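Local structure of splicing factor U2AF 35 kDa subunit (Homo sapiens, 1JMT) at residues E42-T45 with E46-K50; F75-E78 with E79-E82; V27-V30 with E31-E34. The protein pairs with the large subunit U2AF65 and mediates protein and RNA contacts needed for accurate 3' splice-site selection, helping bring U2 snRNP to the branch point. The protein carries 1 engineered substitution. One frame throughout, in Å; residues are numbered along the deposited sequence.

How the contacts relate
All three contacts are local ones in the RNA recognition motif, two inside a helix and the third at a helix start. Along the chain they come in the order contact 3, contact 1, contact 2. Contacts 3 and 1 share the long helix 22-51, their centres about 23 Å apart. Contact 2 follows where strand 68-75 leads into helix 78-88; its centre is about 14 Å from that of contact 1, and the two touch where Phe75 CE2 lies 3.8 Å from Met47 O. Contacts 2 and 3, about 33 Å between centres, lie on opposite sides of the chain's centre. The end of the long helix thus packs on the sheet and meets the bound peptide, while its beginning runs beyond the core.

Contact 1 (E42-T45 with E46-K50); sequences EVFT and EMEEK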
ATOM      1  N   GLU A  42      -2.937   8.268   3.887  1.00 38.33           N
ATOM      2  CA  GLU A  42      -3.265   7.081   4.660  1.00 42.55           C
ATOM      3  C   GLU A  42      -2.031   6.202   4.886  1.00 36.05           C
ATOM      4  O   GLU A  42      -1.756   5.775   6.009  1.00 32.09           O
ATOM      5  CB  GLU A  42      -4.333   6.275   3.930  1.00 50.01           C
ATOM      6  CG  GLU A  42      -4.900   5.145   4.749  1.00 64.07           C
ATOM      7  CD  GLU A  42      -5.869   5.633   5.803  1.00 69.55           C
ATOM      8  OE1 GLU A  42      -6.993   6.035   5.435  1.00 74.38           O
ATOM      9  OE2 GLU A  42      -5.504   5.619   6.996  1.00 75.29           O
ATOM     10  N   VAL A  43      -1.287   5.944   3.815  1.00 32.81           N
ATOM     11  CA  VAL A  43      -0.104   5.096   3.899  1.00 32.08           C
ATOM     12  C   VAL A  43       1.083   5.821   4.523  1.00 34.47           C
ATOM     13  O   VAL A  43       1.744   5.295   5.426  1.00 28.40           O
ATOM     14  CB  VAL A  43       0.271   4.551   2.496  1.00 32.06           C
ATOM     15  CG1 VAL A  43       1.543   3.699   2.568  1.00 24.08           C
ATOM     16  CG2 VAL A  43      -0.891   3.722   1.958  1.00 30.65           C
ATOM     17  N   PHE A  44       1.346   7.031   4.047  1.00 33.18           N
ATOM     18  CA  PHE A  44       2.441   7.831   4.568  1.00 28.95           C
ATOM     19  C   PHE A  44       2.378   7.970   6.092  1.00 30.66           C
ATOM     20  O   PHE A  44       3.345   7.660   6.793  1.00 28.63           O
ATOM     21  CB  PHE A  44       2.423   9.223   3.941  1.00 29.92           C
ATOM     22  CG  PHE A  44       3.551  10.102   4.402  1.00 30.33           C
ATOM     23  CD1 PHE A  44       4.833   9.945   3.878  1.00 33.93           C
ATOM     24  CD2 PHE A  44       3.340  11.065   5.382  1.00 31.64           C
ATOM     25  CE1 PHE A  44       5.890  10.738   4.327  1.00 38.01           C
ATOM     26  CE2 PHE A  44       4.393  11.867   5.842  1.00 37.83           C
ATOM     27  CZ  PHE A  44       5.668  11.703   5.314  1.00 38.06           C
ATOM     28  N   THR A  45       1.235   8.431   6.597  1.00 34.28           N
ATOM     29  CA  THR A  45       1.051   8.625   8.033  1.00 34.47           C
ATOM     30  C   THR A  45       1.382   7.369   8.827  1.00 34.12           C
ATOM     31  O   THR A  45       2.096   7.425   9.832  1.00 34.98           O
ATOM     32  CB  THR A  45      -0.389   9.059   8.353  1.00 39.72           C
ATOM     33  OG1 THR A  45      -0.619  10.362   7.806  1.00 43.45           O
ATOM     34  CG2 THR A  45      -0.621   9.095   9.863  1.00 41.65           C
ATOM     35  N   GLU A  46       0.863   6.235   8.380  1.00 29.60           N
ATOM     36  CA  GLU A  46       1.137   4.982   9.062  1.00 32.47           C
ATOM     37  C   GLU A  46       2.634   4.666   9.008  1.00 32.79           C
ATOM     38  O   GLU A  46       3.206   4.220  10.006  1.00 29.21           O
ATOM     39  CB  GLU A  46       0.326   3.846   8.429  1.00 32.01           C
ATOM     40  CG  GLU A  46       0.507   2.485   9.097  1.00 37.39           C
ATOM     41  CD  GLU A  46       0.068   2.456  10.564  1.00 42.80           C
ATOM     42  OE1 GLU A  46      -0.785   3.273  10.961  1.00 35.55           O
ATOM     43  OE2 GLU A  46       0.568   1.596  11.318  1.00 42.39           O
ATOM     44  N   MET A  47       3.274   4.906   7.861  1.00 32.51           N
ATOM     45  CA  MET A  47       4.714   4.628   7.736  1.00 32.99           C
ATOM     46  C   MET A  47       5.517   5.398   8.777  1.00 36.80           C
ATOM     47  O   MET A  47       6.416   4.845   9.419  1.00 35.69           O
ATOM     48  CB  MET A  47       5.245   4.992   6.341  1.00 31.01           C
ATOM     49  CG  MET A  47       4.708   4.133   5.198  1.00 29.30           C
ATOM     50  SD  MET A  47       5.034   2.371   5.424  1.00 31.14           S
ATOM     51  CE  MET A  47       3.463   1.862   6.095  1.00 31.37           C
ATOM     52  N   GLU A  48       5.187   6.674   8.949  1.00 37.90           N
ATOM     53  CA  GLU A  48       5.890   7.509   9.915  1.00 45.01           C
ATOM     54  C   GLU A  48       5.466   7.232  11.350  1.00 44.09           C
ATOM     55  O   GLU A  48       6.276   7.287  12.252  1.00 45.62           O
ATOM     56  CB  GLU A  48       5.681   8.994   9.595  1.00 43.29           C
ATOM     57  CG  GLU A  48       6.312   9.420   8.286  1.00 45.17           C
ATOM     58  CD  GLU A  48       7.145  10.681   8.424  1.00 54.61           C
ATOM     59  OE1 GLU A  48       6.561  11.742   8.734  1.00 59.07           O
ATOM     60  OE2 GLU A  48       8.380  10.609   8.224  1.00 43.25           O
ATOM     61  N   GLU A  49       4.191   6.937  11.551  1.00 47.65           N
ATOM     62  CA  GLU A  49       3.673   6.672  12.887  1.00 49.57           C
ATOM     63  C   GLU A  49       4.230   5.394  13.514  1.00 48.13           C
ATOM     64  O   GLU A  49       4.667   5.399  14.666  1.00 48.74           O
ATOM     65  CB  GLU A  49       2.141   6.601  12.840  1.00 60.40           C
ATOM     66  CG  GLU A  49       1.430   7.522  13.822  1.00 73.91           C
ATOM     67  CD  GLU A  49       1.599   7.086  15.268  1.00 83.02           C
ATOM     68  OE1 GLU A  49       1.122   5.982  15.614  1.00 87.81           O
ATOM     69  OE2 GLU A  49       2.206   7.846  16.055  1.00 87.65           O
ATOM     70  N   LYS A  50       4.244   4.302  12.761  1.00 45.15           N
ATOM     71  CA  LYS A  50       4.718   3.047  13.321  1.00 45.40           C
ATOM     72  C   LYS A  50       6.076   2.503  12.896  1.00 42.89           C
ATOM     73  O   LYS A  50       6.680   1.739  13.642  1.00 45.53           O
ATOM     74  CB  LYS A  50       3.657   1.963  13.110  1.00 51.87           C
ATOM     75  CG  LYS A  50       2.359   2.241  13.867  1.00 67.97           C
ATOM     76  CD  LYS A  50       1.423   1.044  13.848  1.00 75.54           C
ATOM     77  CE  LYS A  50       0.085   1.360  14.505  1.00 76.23           C
ATOM     78  NZ  LYS A  50       0.241   1.681  15.954  1.00 80.76           N
TER
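The last turns of helix 22-51, the first helix of the RNA recognition motif, set Phe44 beside Glu48 and Val43 beside Met47, each pair one turn apart. The sharper meeting is at Phe44. Its CG stands anti to the backbone nitrogen (chi1 -178°), which leans the ring toward the following turn, and there Glu48 CG comes over one face. This is a CH-pi contact, with Glu48 CG 4.1 Å from the centroid of the Phe44 ring and displaced toward the rim. Beyond it the carboxylate slants past the ring, the two planes 32° apart, and Glu48 OE1 stops 3.5 Å from Phe44 CZ. The other oxygen, OE2, accepts a hydrogen bond from the backbone N of Val54, at the start of the next strand. With an alanine here, the Phe44 face would probably lose its aliphatic cover from this side and the Val54 amide its carboxylate acceptor.

Val43 and Met47 run alongside each other, CG1 of Val43 4.1 Å from CG of Met47. Both are buried against the sheet, where Val43 and Phe44 meet Met57, Phe44 and Met47 touch Val54, and Met47 reaches Val73. Three backbone hydrogen bonds between residues four apart join the segments, from Met47 N to Val43 O (2.9 Å), from Glu48 N to Phe44 O and from Glu49 N to Thr45 O.

The helix also meets the bound peptide: Glu42, Glu46 and Met47 make aromatic packing contacts with it, and Glu42 O is hydrogen-bonded to an aromatic side chain there. Glu48 thus does two jobs, its methylene packing on the ring and its carboxylate holding Val54 N; Glu46 likewise packs on the peptide while its OE2 forms a salt bridge with Arg91.

Contact 2 (F75-E78 with E79-E82); sequences FRRE and EDAE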
ATOM      1  N   PHE A  75      12.788   4.877   3.615  1.00 32.37           N
ATOM      2  CA  PHE A  75      12.959   5.298   4.993  1.00 37.40           C
ATOM      3  C   PHE A  75      14.346   5.901   5.150  1.00 43.15           C
ATOM      4  O   PHE A  75      15.284   5.526   4.441  1.00 45.13           O
ATOM      5  CB  PHE A  75      12.812   4.115   5.956  1.00 36.41           C
ATOM      6  CG  PHE A  75      11.399   3.608   6.094  1.00 37.16           C
ATOM      7  CD1 PHE A  75      10.942   2.551   5.310  1.00 35.01           C
ATOM      8  CD2 PHE A  75      10.521   4.201   7.000  1.00 33.15           C
ATOM      9  CE1 PHE A  75       9.625   2.090   5.433  1.00 36.92           C
ATOM     10  CE2 PHE A  75       9.204   3.747   7.127  1.00 31.53           C
ATOM     11  CZ  PHE A  75       8.759   2.689   6.340  1.00 30.12           C
ATOM     12  N   ARG A  76      14.473   6.841   6.077  1.00 47.77           N
ATOM     13  CA  ARG A  76      15.757   7.472   6.323  1.00 54.40           C
ATOM     14  C   ARG A  76      16.737   6.439   6.877  1.00 57.04           C
ATOM     15  O   ARG A  76      17.939   6.522   6.639  1.00 59.02           O
ATOM     16  CB  ARG A  76      15.588   8.616   7.319  1.00 53.44           C
ATOM     17  CG  ARG A  76      16.874   9.347   7.638  1.00 65.28           C
ATOM     18  CD  ARG A  76      16.598  10.601   8.445  1.00 67.44           C
ATOM     19  NE  ARG A  76      17.820  11.346   8.720  1.00 69.37           N
ATOM     20  CZ  ARG A  76      17.848  12.559   9.259  1.00 71.73           C
ATOM     21  NH1 ARG A  76      16.715  13.170   9.581  1.00 66.47           N
ATOM     22  NH2 ARG A  76      19.011  13.160   9.475  1.00 76.01           N
ATOM     23  N   ARG A  77      16.206   5.458   7.600  1.00 58.28           N
ATOM     24  CA  ARG A  77      17.020   4.415   8.210  1.00 63.32           C
ATOM     25  C   ARG A  77      16.812   3.018   7.652  1.00 62.44           C
ATOM     26  O   ARG A  77      15.694   2.514   7.608  1.00 59.84           O
ATOM     27  CB  ARG A  77      16.771   4.375   9.714  1.00 67.50           C
ATOM     28  CG  ARG A  77      17.227   5.592  10.423  1.00 76.70           C
ATOM     29  CD  ARG A  77      16.938   5.529  11.905  1.00 84.76           C
ATOM     30  NE  ARG A  77      17.361   6.744  12.584  1.00 94.08           N
ATOM     31  CZ  ARG A  77      17.468   7.929  11.995  1.00 97.56           C
ATOM     32  NH1 ARG A  77      17.193   8.088  10.708  1.00 98.01           N
ATOM     33  NH2 ARG A  77      17.850   8.963  12.702  1.00 98.01           N
ATOM     34  N   GLU A  78      17.910   2.390   7.246  1.00 63.01           N
ATOM     35  CA  GLU A  78      17.865   1.045   6.698  1.00 67.39           C
ATOM     36  C   GLU A  78      17.193   0.109   7.701  1.00 67.73           C
ATOM     37  O   GLU A  78      16.477  -0.816   7.317  1.00 64.90           O
ATOM     38  CB  GLU A  78      19.289   0.573   6.388  1.00 74.07           C
ATOM     39  CG  GLU A  78      19.388  -0.774   5.688  1.00 86.62           C
ATOM     40  CD  GLU A  78      20.799  -1.069   5.198  1.00 94.17           C
ATOM     41  OE1 GLU A  78      21.745  -0.982   6.011  1.00 96.78           O
ATOM     42  OE2 GLU A  78      20.962  -1.389   3.999  1.00 97.88           O
ATOM     43  N   GLU A  79      17.415   0.364   8.988  1.00 67.33           N
ATOM     44  CA  GLU A  79      16.838  -0.450  10.056  1.00 66.91           C
ATOM     45  C   GLU A  79      15.313  -0.427  10.035  1.00 62.71           C
ATOM     46  O   GLU A  79      14.670  -1.474  10.108  1.00 58.55           O
ATOM     47  CB  GLU A  79      17.321   0.055  11.416  1.00 74.36           C
ATOM     48  CG  GLU A  79      18.826   0.019  11.600  1.00 84.81           C
ATOM     49  CD  GLU A  79      19.307   1.074  12.578  1.00 89.50           C
ATOM     50  OE1 GLU A  79      19.896   2.078  12.129  1.00 87.67           O
ATOM     51  OE2 GLU A  79      19.077   0.908  13.795  1.00 90.77           O
ATOM     52  N   ASP A  80      14.742   0.773   9.951  1.00 58.24           N
ATOM     53  CA  ASP A  80      13.294   0.928   9.925  1.00 52.45           C
ATOM     54  C   ASP A  80      12.692   0.174   8.751  1.00 46.46           C
ATOM     55  O   ASP A  80      11.662  -0.482   8.887  1.00 45.24           O
ATOM     56  CB  ASP A  80      12.912   2.406   9.837  1.00 54.19           C
ATOM     57  CG  ASP A  80      13.308   3.185  11.081  1.00 57.53           C
ATOM     58  OD1 ASP A  80      13.202   2.620  12.191  1.00 60.88           O
ATOM     59  OD2 ASP A  80      13.707   4.365  10.952  1.00 53.80           O
ATOM     60  N   ALA A  81      13.349   0.265   7.600  1.00 43.25           N
ATOM     61  CA  ALA A  81      12.887  -0.407   6.394  1.00 38.68           C
ATOM     62  C   ALA A  81      12.795  -1.919   6.589  1.00 43.46           C
ATOM     63  O   ALA A  81      11.770  -2.524   6.292  1.00 35.52           O
ATOM     64  CB  ALA A  81      13.813  -0.092   5.235  1.00 38.31           C
ATOM     65  N   GLU A  82      13.868  -2.523   7.087  1.00 45.62           N
ATOM     66  CA  GLU A  82      13.902  -3.963   7.298  1.00 49.01           C
ATOM     67  C   GLU A  82      12.844  -4.424   8.287  1.00 46.29           C
ATOM     68  O   GLU A  82      12.274  -5.504   8.133  1.00 42.67           O
ATOM     69  CB  GLU A  82      15.293  -4.397   7.773  1.00 55.02           C
ATOM     70  CG  GLU A  82      16.395  -4.082   6.773  1.00 66.36           C
ATOM     71  CD  GLU A  82      17.769  -4.529   7.243  1.00 73.54           C
ATOM     72  OE1 GLU A  82      18.158  -4.167   8.374  1.00 76.61           O
ATOM     73  OE2 GLU A  82      18.461  -5.236   6.477  1.00 75.08           O
TER
HETATM   74  O   HOH W   1      13.750   5.606   8.502  1.00 40.55           O
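Arg77, Glu78 and Asp80 carry the turn in which strand 68-75 of the RNA recognition motif gives way to helix 78-88. Arg77 holds the N-cap position, and its backbone does the polar work: Arg77 O receives Ala81 N at 3.2 Å, the first rung of the helix. Three residues on, Asp80 turns its carboxylate back toward the cap, with CG anti to its own carbonyl carbon (chi1 -66°). A water links the two, accepting from Arg77 N at 2.6 Å and donating to Asp80 OD2 at 2.7 Å, so the bond that an N3 side chain makes directly in a capping box is here relayed through a solvent molecule. The Arg77 side chain lies alongside Asp80, its CB 3.3 Å from Asp80 OD2. The guanidinium and carboxylate planes differ by just 11°, yet the charged atoms do not meet.

Glu78 opens the helix. Its carbonyl oxygen accepts Glu82 N at 3.1 Å and has the first methylene of that side chain beside it, Glu82 CG lying 3.3 Å from Glu78 O. Glu78 OE2 takes a hydrogen bond from the backbone N of Ser1. On the inner side the ring of Phe75, which also packs on Ile4 and Tyr51, approaches the helix obliquely: Phe75 CD1 lies 3.9 Å from Ala81 CB, and Phe75 CD2 lies 4.1 Å from Asp80 CB.

Contact 3 (V27-V30 with E31-E34); sequences VSDV and EMQE
Glu31 lies alongside Val27 one turn earlier, its extended chain bringing CD to within 3.8 Å of Val27 CG1. A chi1 of -54° swings CG to the side of the backbone nitrogen, and the methylenes first pass Val27 O, the same oxygen that accepts the backbone bond from Glu31 N at 3.0 Å. Met32 comes next. Its chain bends only at the thioether (chi3 -86°), folding the methyl group back over the preceding turn, where Met32 CE is 3.5 Å from Ser28 OG and 3.8 Å from Asp29 OD1. The methyl thus sits against two polar oxygens, in van der Waals contact.

All of this belongs to the early turns of helix 22-51, the long first helix of the RNA recognition motif, on a largely exposed length far from the centre of the chain. Gln33 continues the backbone pattern, its N giving a hydrogen bond to Asp29 O at 3.0 Å. The Gln33 side chain leads away from the earlier turn, and its NE2 bonds instead to Asp37 OD1, further along the same helix. Glu34 lies beside Val30 much as Glu31 does beside Val27, though its CG is modelled too close to Val30 O for the detail to be relied on.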
ATOM      1  N   VAL A  27     -14.546  15.507 -13.868  1.00 41.98           N
ATOM      2  CA  VAL A  27     -15.013  15.025 -12.576  1.00 44.01           C
ATOM      3  C   VAL A  27     -14.213  13.778 -12.187  1.00 43.34           C
ATOM      4  O   VAL A  27     -13.817  13.616 -11.041  1.00 44.02           O
ATOM      5  CB  VAL A  27     -16.523  14.687 -12.630  1.00 40.90           C
ATOM      6  CG1 VAL A  27     -16.952  13.994 -11.351  1.00 37.79           C
ATOM      7  CG2 VAL A  27     -17.335  15.966 -12.823  1.00 41.71           C
ATOM      8  N   SER A  28     -13.976  12.912 -13.163  1.00 43.33           N
ATOM      9  CA  SER A  28     -13.222  11.687 -12.953  1.00 48.16           C
ATOM     10  C   SER A  28     -11.780  12.007 -12.553  1.00 47.15           C
ATOM     11  O   SER A  28     -11.223  11.368 -11.667  1.00 40.58           O
ATOM     12  CB  SER A  28     -13.248  10.845 -14.230  1.00 45.79           C
ATOM     13  OG  SER A  28     -12.462   9.679 -14.093  1.00 56.37           O
ATOM     14  N   ASP A  29     -11.177  13.000 -13.199  1.00 48.13           N
ATOM     15  CA  ASP A  29      -9.809  13.376 -12.863  1.00 50.15           C
ATOM     16  C   ASP A  29      -9.725  13.826 -11.410  1.00 50.22           C
ATOM     17  O   ASP A  29      -8.834  13.403 -10.670  1.00 48.21           O
ATOM     18  CB  ASP A  29      -9.303  14.516 -13.756  1.00 53.16           C
ATOM     19  CG  ASP A  29      -9.154  14.106 -15.206  1.00 58.05           C
ATOM     20  OD1 ASP A  29      -8.814  12.932 -15.464  1.00 58.44           O
ATOM     21  OD2 ASP A  29      -9.362  14.969 -16.089  1.00 63.63           O
ATOM     22  N   VAL A  30     -10.656  14.688 -11.012  1.00 46.12           N
ATOM     23  CA  VAL A  30     -10.682  15.207  -9.650  1.00 45.92           C
ATOM     24  C   VAL A  30     -10.857  14.106  -8.601  1.00 43.95           C
ATOM     25  O   VAL A  30     -10.110  14.044  -7.627  1.00 40.25           O
ATOM     26  CB  VAL A  30     -11.816  16.251  -9.468  1.00 47.46           C
ATOM     27  CG1 VAL A  30     -11.855  16.741  -8.021  1.00 48.81           C
ATOM     28  CG2 VAL A  30     -11.588  17.428 -10.405  1.00 52.11           C
ATOM     29  N   GLU A  31     -11.838  13.236  -8.801  1.00 40.02           N
ATOM     30  CA  GLU A  31     -12.088  12.171  -7.842  1.00 46.33           C
ATOM     31  C   GLU A  31     -10.906  11.211  -7.728  1.00 46.38           C
ATOM     32  O   GLU A  31     -10.565  10.777  -6.629  1.00 48.91           O
ATOM     33  CB  GLU A  31     -13.368  11.430  -8.217  1.00 42.16           C
ATOM     34  CG  GLU A  31     -14.548  12.375  -8.362  1.00 52.14           C
ATOM     35  CD  GLU A  31     -15.858  11.665  -8.611  1.00 50.65           C
ATOM     36  OE1 GLU A  31     -15.919  10.827  -9.534  1.00 62.96           O
ATOM     37  OE2 GLU A  31     -16.830  11.954  -7.887  1.00 58.96           O
ATOM     38  N   MET A  32     -10.277  10.885  -8.854  1.00 47.92           N
ATOM     39  CA  MET A  32      -9.124   9.995  -8.830  1.00 49.21           C
ATOM     40  C   MET A  32      -8.008  10.652  -8.025  1.00 50.90           C
ATOM     41  O   MET A  32      -7.396  10.020  -7.165  1.00 49.35           O
ATOM     42  CB  MET A  32      -8.618   9.704 -10.242  1.00 52.40           C
ATOM     43  CG  MET A  32      -9.528   8.828 -11.075  1.00 62.69           C
ATOM     44  SD  MET A  32      -8.680   8.193 -12.549  1.00 76.22           S
ATOM     45  CE  MET A  32      -8.942   9.550 -13.712  1.00 76.15           C
ATOM     46  N   GLN A  33      -7.757  11.927  -8.310  1.00 46.46           N
ATOM     47  CA  GLN A  33      -6.720  12.685  -7.623  1.00 45.78           C
ATOM     48  C   GLN A  33      -6.961  12.745  -6.119  1.00 42.97           C
ATOM     49  O   GLN A  33      -6.029  12.580  -5.336  1.00 39.95           O
ATOM     50  CB  GLN A  33      -6.643  14.111  -8.178  1.00 47.60           C
ATOM     51  CG  GLN A  33      -5.494  14.932  -7.603  1.00 48.92           C
ATOM     52  CD  GLN A  33      -4.130  14.326  -7.910  1.00 57.16           C
ATOM     53  OE1 GLN A  33      -3.759  14.159  -9.072  1.00 62.36           O
ATOM     54  NE2 GLN A  33      -3.382  13.992  -6.868  1.00 63.92           N
ATOM     55  N   GLU A  34      -8.209  12.989  -5.723  1.00 38.01           N
ATOM     56  CA  GLU A  34      -8.564  13.067  -4.307  1.00 40.21           C
ATOM     57  C   GLU A  34      -8.465  11.693  -3.642  1.00 39.55           C
ATOM     58  O   GLU A  34      -8.097  11.581  -2.472  1.00 39.37           O
ATOM     59  CB  GLU A  34      -9.985  13.621  -4.143  1.00 40.33           C
ATOM     60  CG  GLU A  34     -10.223  14.942  -4.883  1.00 48.55           C
ATOM     61  CD  GLU A  34     -11.563  15.581  -4.552  1.00 47.43           C
ATOM     62  OE1 GLU A  34     -12.570  14.849  -4.445  1.00 41.78           O
ATOM     63  OE2 GLU A  34     -11.608  16.822  -4.410  1.00 53.38           O
TER